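Local coordinates for protein branched-chain alpha-ketoacid decarboxylase (Lactococcus lactis, PDB 2VBF) that probably decarboxylates branched-chain and aromatic 2-keto acids to aldehydes, using thiamine diphosphate and a magnesium ion as cofactors, at residues D140-F143 with K144-M147; K148-E151 with P152-A155. One frame throughout, in Å; residues are numbered along the deposited sequence.

Contact 1: D140-F143 with K144-M147; sequences DGDF and KHFM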
ATOM      1  N   ASP A 140      -7.109  14.894 -15.408  1.00 13.09           N
ATOM      2  CA  ASP A 140      -8.187  14.794 -16.389  1.00 13.31           C
ATOM      3  C   ASP A 140      -9.478  15.467 -15.898  1.00 13.97           C
ATOM      4  O   ASP A 140     -10.492  15.410 -16.573  1.00 15.04           O
ATOM      5  CB  ASP A 140      -8.442  13.317 -16.745  1.00 13.64           C
ATOM      6  CG  ASP A 140      -8.918  12.481 -15.550  1.00 14.44           C
ATOM      7  OD1 ASP A 140      -8.998  13.022 -14.426  1.00 12.92           O
ATOM      8  OD2 ASP A 140      -9.203  11.280 -15.750  1.00 18.25           O
ATOM      9  N   GLY A 141      -9.445  16.109 -14.735  1.00 14.06           N
ATOM     10  CA  GLY A 141     -10.622  16.809 -14.206  1.00 14.46           C
ATOM     11  C   GLY A 141     -11.683  15.914 -13.588  1.00 14.31           C
ATOM     12  O   GLY A 141     -12.740  16.400 -13.182  1.00 13.93           O
ATOM     13  N   ASP A 142     -11.401  14.614 -13.476  1.00 14.19           N
ATOM     14  CA  ASP A 142     -12.371  13.631 -12.986  1.00 13.84           C
ATOM     15  C   ASP A 142     -12.032  13.200 -11.565  1.00 13.32           C
ATOM     16  O   ASP A 142     -10.989  12.585 -11.302  1.00 13.55           O
ATOM     17  CB  ASP A 142     -12.400  12.427 -13.923  1.00 14.64           C
ATOM     18  CG  ASP A 142     -13.522  11.443 -13.625  1.00 17.27           C
ATOM     19  OD1 ASP A 142     -14.077  11.412 -12.500  1.00 16.37           O
ATOM     20  OD2 ASP A 142     -13.866  10.683 -14.557  1.00 18.37           O
ATOM     21  N   PHE A 143     -12.928  13.533 -10.647  1.00 11.32           N
ATOM     22  CA  PHE A 143     -12.739  13.293  -9.228  1.00 11.41           C
ATOM     23  C   PHE A 143     -13.532  12.085  -8.727  1.00 11.95           C
ATOM     24  O   PHE A 143     -13.642  11.874  -7.526  1.00 12.97           O
ATOM     25  CB  PHE A 143     -13.042  14.566  -8.429  1.00 12.95           C
ATOM     26  CG  PHE A 143     -12.114  15.703  -8.755  1.00 11.25           C
ATOM     27  CD1 PHE A 143     -11.003  15.956  -7.970  1.00 13.63           C
ATOM     28  CD2 PHE A 143     -12.336  16.508  -9.867  1.00 12.88           C
ATOM     29  CE1 PHE A 143     -10.137  16.980  -8.287  1.00 12.92           C
ATOM     30  CE2 PHE A 143     -11.461  17.535 -10.184  1.00 11.21           C
ATOM     31  CZ  PHE A 143     -10.359  17.762  -9.387  1.00 12.21           C
ATOM     32  N   LYS A 144     -14.011  11.264  -9.657  1.00 11.02           N
ATOM     33  CA  LYS A 144     -14.862  10.136  -9.319  1.00 13.84           C
ATOM     34  C   LYS A 144     -14.266   8.760  -9.588  1.00 12.40           C
ATOM     35  O   LYS A 144     -14.887   7.767  -9.208  1.00 12.93           O
ATOM     36  CB  LYS A 144     -16.212  10.285 -10.034  1.00 16.48           C
ATOM     37  CG  LYS A 144     -16.971  11.516  -9.556  1.00 18.35           C
ATOM     38  CD  LYS A 144     -18.301  11.711 -10.252  1.00 20.83           C
ATOM     39  CE  LYS A 144     -19.238  12.624  -9.432  1.00 23.23           C
ATOM     40  NZ  LYS A 144     -18.797  14.046  -9.328  1.00 25.70           N
ATOM     41  N   HIS A 145     -13.080   8.699 -10.205  1.00 11.80           N
ATOM     42  CA  HIS A 145     -12.422   7.425 -10.533  1.00 12.95           C
ATOM     43  C   HIS A 145     -12.185   6.580  -9.284  1.00 11.74           C
ATOM     44  O   HIS A 145     -12.382   5.370  -9.291  1.00 11.35           O
ATOM     45  CB  HIS A 145     -11.025   7.612 -11.127  1.00 13.36           C
ATOM     46  CG  HIS A 145     -10.975   8.266 -12.464  1.00 12.73           C
ATOM     47  ND1 HIS A 145     -11.671   7.800 -13.561  1.00 14.61           N
ATOM     48  CD2 HIS A 145     -10.231   9.308 -12.902  1.00 14.60           C
ATOM     49  CE1 HIS A 145     -11.384   8.554 -14.610  1.00 16.03           C
ATOM     50  NE2 HIS A 145     -10.504   9.468 -14.239  1.00 14.62           N
ATOM     51  N   PHE A 146     -11.697   7.220  -8.223  1.00 12.72           N
ATOM     52  CA  PHE A 146     -11.176   6.468  -7.084  1.00 10.82           C
ATOM     53  C   PHE A 146     -12.333   5.862  -6.290  1.00 11.33           C
ATOM     54  O   PHE A 146     -12.232   4.730  -5.837  1.00 10.80           O
ATOM     55  CB  PHE A 146     -10.183   7.309  -6.264  1.00 11.47           C
ATOM     56  CG  PHE A 146      -9.131   7.991  -7.126  1.00 10.23           C
ATOM     57  CD1 PHE A 146      -8.478   7.281  -8.124  1.00 12.04           C
ATOM     58  CD2 PHE A 146      -8.816   9.336  -6.962  1.00 13.82           C
ATOM     59  CE1 PHE A 146      -7.549   7.897  -8.939  1.00 11.92           C
ATOM     60  CE2 PHE A 146      -7.873   9.946  -7.784  1.00 12.79           C
ATOM     61  CZ  PHE A 146      -7.257   9.228  -8.771  1.00 12.45           C
ATOM     62  N   MET A 147     -13.455   6.567  -6.184  1.00 11.61           N
ATOM     63  CA  MET A 147     -14.640   5.999  -5.551  1.00 11.79           C
ATOM     64  C   MET A 147     -15.164   4.805  -6.367  1.00 11.32           C
ATOM     65  O   MET A 147     -15.527   3.783  -5.786  1.00 11.99           O
ATOM     66  CB  MET A 147     -15.755   7.038  -5.351  1.00 13.65           C
ATOM     67  CG  MET A 147     -16.951   6.493  -4.560  1.00 13.54           C
ATOM     68  SD  MET A 147     -18.051   7.781  -3.949  1.00 17.79           S
ATOM     69  CE  MET A 147     -18.869   8.209  -5.469  1.00 20.16           C
TER
HETATM   70  O   HOH W   1     -10.684  10.511  -9.611  1.00 12.97           O
HETATM   71  O   HOH W   2     -13.096   9.402  -6.506  1.00 15.56           O

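Contact 2: K148-E151 with P152-A155; sequences KMHE and PVTA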
ATOM      1  N   LYS A 148     -15.211   4.938  -7.691  1.00 12.15           N
ATOM      2  CA  LYS A 148     -15.605   3.821  -8.561  1.00 13.25           C
ATOM      3  C   LYS A 148     -14.728   2.582  -8.299  1.00 11.33           C
ATOM      4  O   LYS A 148     -15.225   1.459  -8.202  1.00 10.73           O
ATOM      5  CB  LYS A 148     -15.534   4.202 -10.036  1.00 15.36           C
ATOM      6  CG  LYS A 148     -15.852   3.021 -10.940  1.00 18.00           C
ATOM      7  CD  LYS A 148     -16.141   3.375 -12.368  1.00 19.85           C
ATOM      8  CE  LYS A 148     -16.795   2.185 -13.070  1.00 21.63           C
ATOM      9  NZ  LYS A 148     -16.758   2.293 -14.558  1.00 25.59           N
ATOM     10  N   MET A 149     -13.423   2.801  -8.164  1.00 10.66           N
ATOM     11  CA  MET A 149     -12.476   1.697  -7.910  1.00 10.98           C
ATOM     12  C   MET A 149     -12.769   0.972  -6.591  1.00 10.67           C
ATOM     13  O   MET A 149     -12.377  -0.183  -6.425  1.00 10.72           O
ATOM     14  CB  MET A 149     -11.020   2.179  -7.946  1.00 10.53           C
ATOM     15  CG  MET A 149     -10.592   2.643  -9.334  1.00 11.05           C
ATOM     16  SD  MET A 149      -9.148   3.713  -9.394  1.00 12.68           S
ATOM     17  CE  MET A 149      -7.863   2.578  -8.883  1.00 13.33           C
ATOM     18  N   HIS A 150     -13.468   1.625  -5.660  1.00 10.47           N
ATOM     19  CA  HIS A 150     -13.824   0.986  -4.401  1.00 10.88           C
ATOM     20  C   HIS A 150     -15.138   0.173  -4.446  1.00 11.21           C
ATOM     21  O   HIS A 150     -15.523  -0.432  -3.450  1.00 11.06           O
ATOM     22  CB  HIS A 150     -13.931   2.034  -3.297  1.00 11.21           C
ATOM     23  CG  HIS A 150     -12.606   2.497  -2.773  1.00 10.82           C
ATOM     24  ND1 HIS A 150     -11.824   3.418  -3.439  1.00 10.11           N
ATOM     25  CD2 HIS A 150     -11.913   2.144  -1.663  1.00 11.70           C
ATOM     26  CE1 HIS A 150     -10.717   3.626  -2.745  1.00 10.49           C
ATOM     27  NE2 HIS A 150     -10.740   2.859  -1.671  1.00 10.58           N
ATOM     28  N   GLU A 151     -15.842   0.198  -5.574  1.00 11.31           N
ATOM     29  CA  GLU A 151     -17.140  -0.471  -5.655  1.00 12.03           C
ATOM     30  C   GLU A 151     -17.095  -1.947  -5.226  1.00  9.65           C
ATOM     31  O   GLU A 151     -17.913  -2.356  -4.401  1.00 12.31           O
ATOM     32  CB  GLU A 151     -17.770  -0.289  -7.042  1.00 12.87           C
ATOM     33  CG  GLU A 151     -18.311   1.124  -7.234  1.00 15.79           C
ATOM     34  CD  GLU A 151     -18.814   1.427  -8.637  1.00 16.41           C
ATOM     35  OE1 GLU A 151     -18.905   0.503  -9.486  1.00 19.65           O
ATOM     36  OE2 GLU A 151     -19.125   2.610  -8.883  1.00 19.71           O
ATOM     37  N   PRO A 152     -16.118  -2.733  -5.728  1.00 10.85           N
ATOM     38  CA  PRO A 152     -16.124  -4.153  -5.347  1.00 10.90           C
ATOM     39  C   PRO A 152     -15.758  -4.492  -3.906  1.00 11.22           C
ATOM     40  O   PRO A 152     -15.955  -5.642  -3.496  1.00 12.91           O
ATOM     41  CB  PRO A 152     -15.081  -4.763  -6.292  1.00 11.58           C
ATOM     42  CG  PRO A 152     -14.960  -3.764  -7.425  1.00 12.08           C
ATOM     43  CD  PRO A 152     -15.064  -2.460  -6.721  1.00 10.27           C
ATOM     44  N   VAL A 153     -15.217  -3.528  -3.151  1.00 10.36           N
ATOM     45  CA  VAL A 153     -14.719  -3.777  -1.813  1.00 10.21           C
ATOM     46  C   VAL A 153     -15.411  -2.892  -0.753  1.00  9.95           C
ATOM     47  O   VAL A 153     -14.912  -2.717   0.362  1.00 10.78           O
ATOM     48  CB  VAL A 153     -13.161  -3.617  -1.765  1.00 10.09           C
ATOM     49  CG1 VAL A 153     -12.495  -4.676  -2.631  1.00 10.99           C
ATOM     50  CG2 VAL A 153     -12.734  -2.205  -2.195  1.00 10.65           C
ATOM     51  N   THR A 154     -16.582  -2.359  -1.093  1.00 10.14           N
ATOM     52  CA  THR A 154     -17.374  -1.605  -0.132  1.00 10.81           C
ATOM     53  C   THR A 154     -18.856  -1.972  -0.240  1.00 11.05           C
ATOM     54  O   THR A 154     -19.357  -2.256  -1.319  1.00 12.23           O
ATOM     55  CB  THR A 154     -17.222  -0.068  -0.360  1.00 10.05           C
ATOM     56  OG1 THR A 154     -17.465   0.237  -1.739  1.00 10.90           O
ATOM     57  CG2 THR A 154     -15.808   0.455   0.046  1.00  8.44           C
ATOM     58  N   ALA A 155     -19.546  -2.004   0.897  1.00 10.87           N
ATOM     59  CA  ALA A 155     -20.987  -2.262   0.911  1.00 12.19           C
ATOM     60  C   ALA A 155     -21.778  -1.034   0.481  1.00 12.71           C
ATOM     61  O   ALA A 155     -22.900  -1.148  -0.030  1.00 12.88           O
ATOM     62  CB  ALA A 155     -21.421  -2.684   2.278  1.00 12.01           C
TER

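Contact 1: D140-F143 with K144-M147
Asp142, extended in its backbone, and His145, already helical, meet where the loop of residues 140-143 bends through Phe143 and Lys144 into helix 145-149. Asp142 works with both of its oxygens. Its CG lies anti to the backbone N (chi1 -171°), which carries the carboxylate forward along the chain, and OD1 takes the hydrogen of Lys144 N at 2.8 Å, met nearly along its C-O axis. The other oxygen, OD2, lies over one face of the His145 imidazole, 3.3 Å from CE1, with the carboxylate offset toward the ring's rim.

Asp140 reaches the same ring at its edge. His145 NE2 donates to Asp140 OD2 over 2.7 Å; the N-H...O angle of 172° is almost straight, the acceptor lies in the ring plane, and OD2 offers its syn lone pair. The carboxylate is nonetheless tilted 34° from the ring. Asp140 OD1 in turn accepts from Asp142 N at 3.0 Å, from above the carboxylate plane; the one carboxylate thus closes the Asx turn and, with Asp142 over the face, limits how the imidazole can turn. Two carboxylates this near may favour the protonated form of His145.

Water supplies bonds at the helix start. One molecule donates to Phe143 O (2.7 Å) and accepts from Met147 N (2.9 Å); another joins Asp142 O to His145 N, its bond to that nitrogen being weak. Phe143 points the other way, into buried packing on Pro123, Val134 and Thr137, while Pro152 of the second subunit packs against His145. The arrangement combines an Asx turn at Asp140 with a histidine-carboxylate hydrogen bond, at the entry to a short helix of the cofactor-binding N-terminal domain of a thiamine diphosphate enzyme.

Contact 2: K148-E151 with P152-A155
Thr154 folds back on the carbonyl of His150, and its side chain can be traced outward from CB, which stands 3.5 Å from His150 O. With chi1 at 51°, OG1 sits between its own backbone N and carbonyl carbon, and this places the hydroxyl 2.7 Å from His150 O, to which it donates. The same OG1 is also hydrogen-bonded to Arg157 NE, so two partners hold the hydroxyl. The remaining branch, CG2, lies 3.6 Å from His150 O, with His150 CB the next nearest atom, a plain van der Waals contact.

His150 O has a second donor in Val153 N, at 3.1 Å. The two donors come from opposite faces of the carbonyl plane, OG1 50° out of it and the amide 55°, so neither lies on a lone pair and the oxygen is clasped between them. Val153 CG2 adds a nonpolar neighbour 3.5 Å from this oxygen. The bond from Val153 N spans three residues, in keeping with the 3-10 conformation of Glu151 and Pro152. Pro152 has no N-H to give: its CD lies 3.5 Å from Met149 O and 4.2 Å from Lys148 O, while Lys148 O receives Glu151 N at 3.0 Å instead. His150 ND1 is tied back to Phe146 O, one turn earlier, which helps to set the orientation of the imidazole.

This turn carries the chain from helix 145-149 to strand 156-159. His150 and Thr154 rest on helix 97-111, through Glu99, Ile103 and Leu106, and Ala155 touches helix 165-179. On the dimer side, Met149 of the second subunit packs against Met149, Pro152 and Val153.

Contacts 1 and 2 are the two ends of one short connection: helix 145-149 starts in contact 1 and leads into the turn of contact 2, with centres about 14 Å apart. Contact 1 is a surface arrangement, its centre about 31 Å from the chain's centre, and uses carboxylates, an imidazole and waters. Contact 2 is partly buried, its centre about 20 Å from that of the chain; there a backbone carbonyl, a hydroxyl and nonpolar groups do the work. The helix is the element the two share. Both also have residues that meet the second subunit.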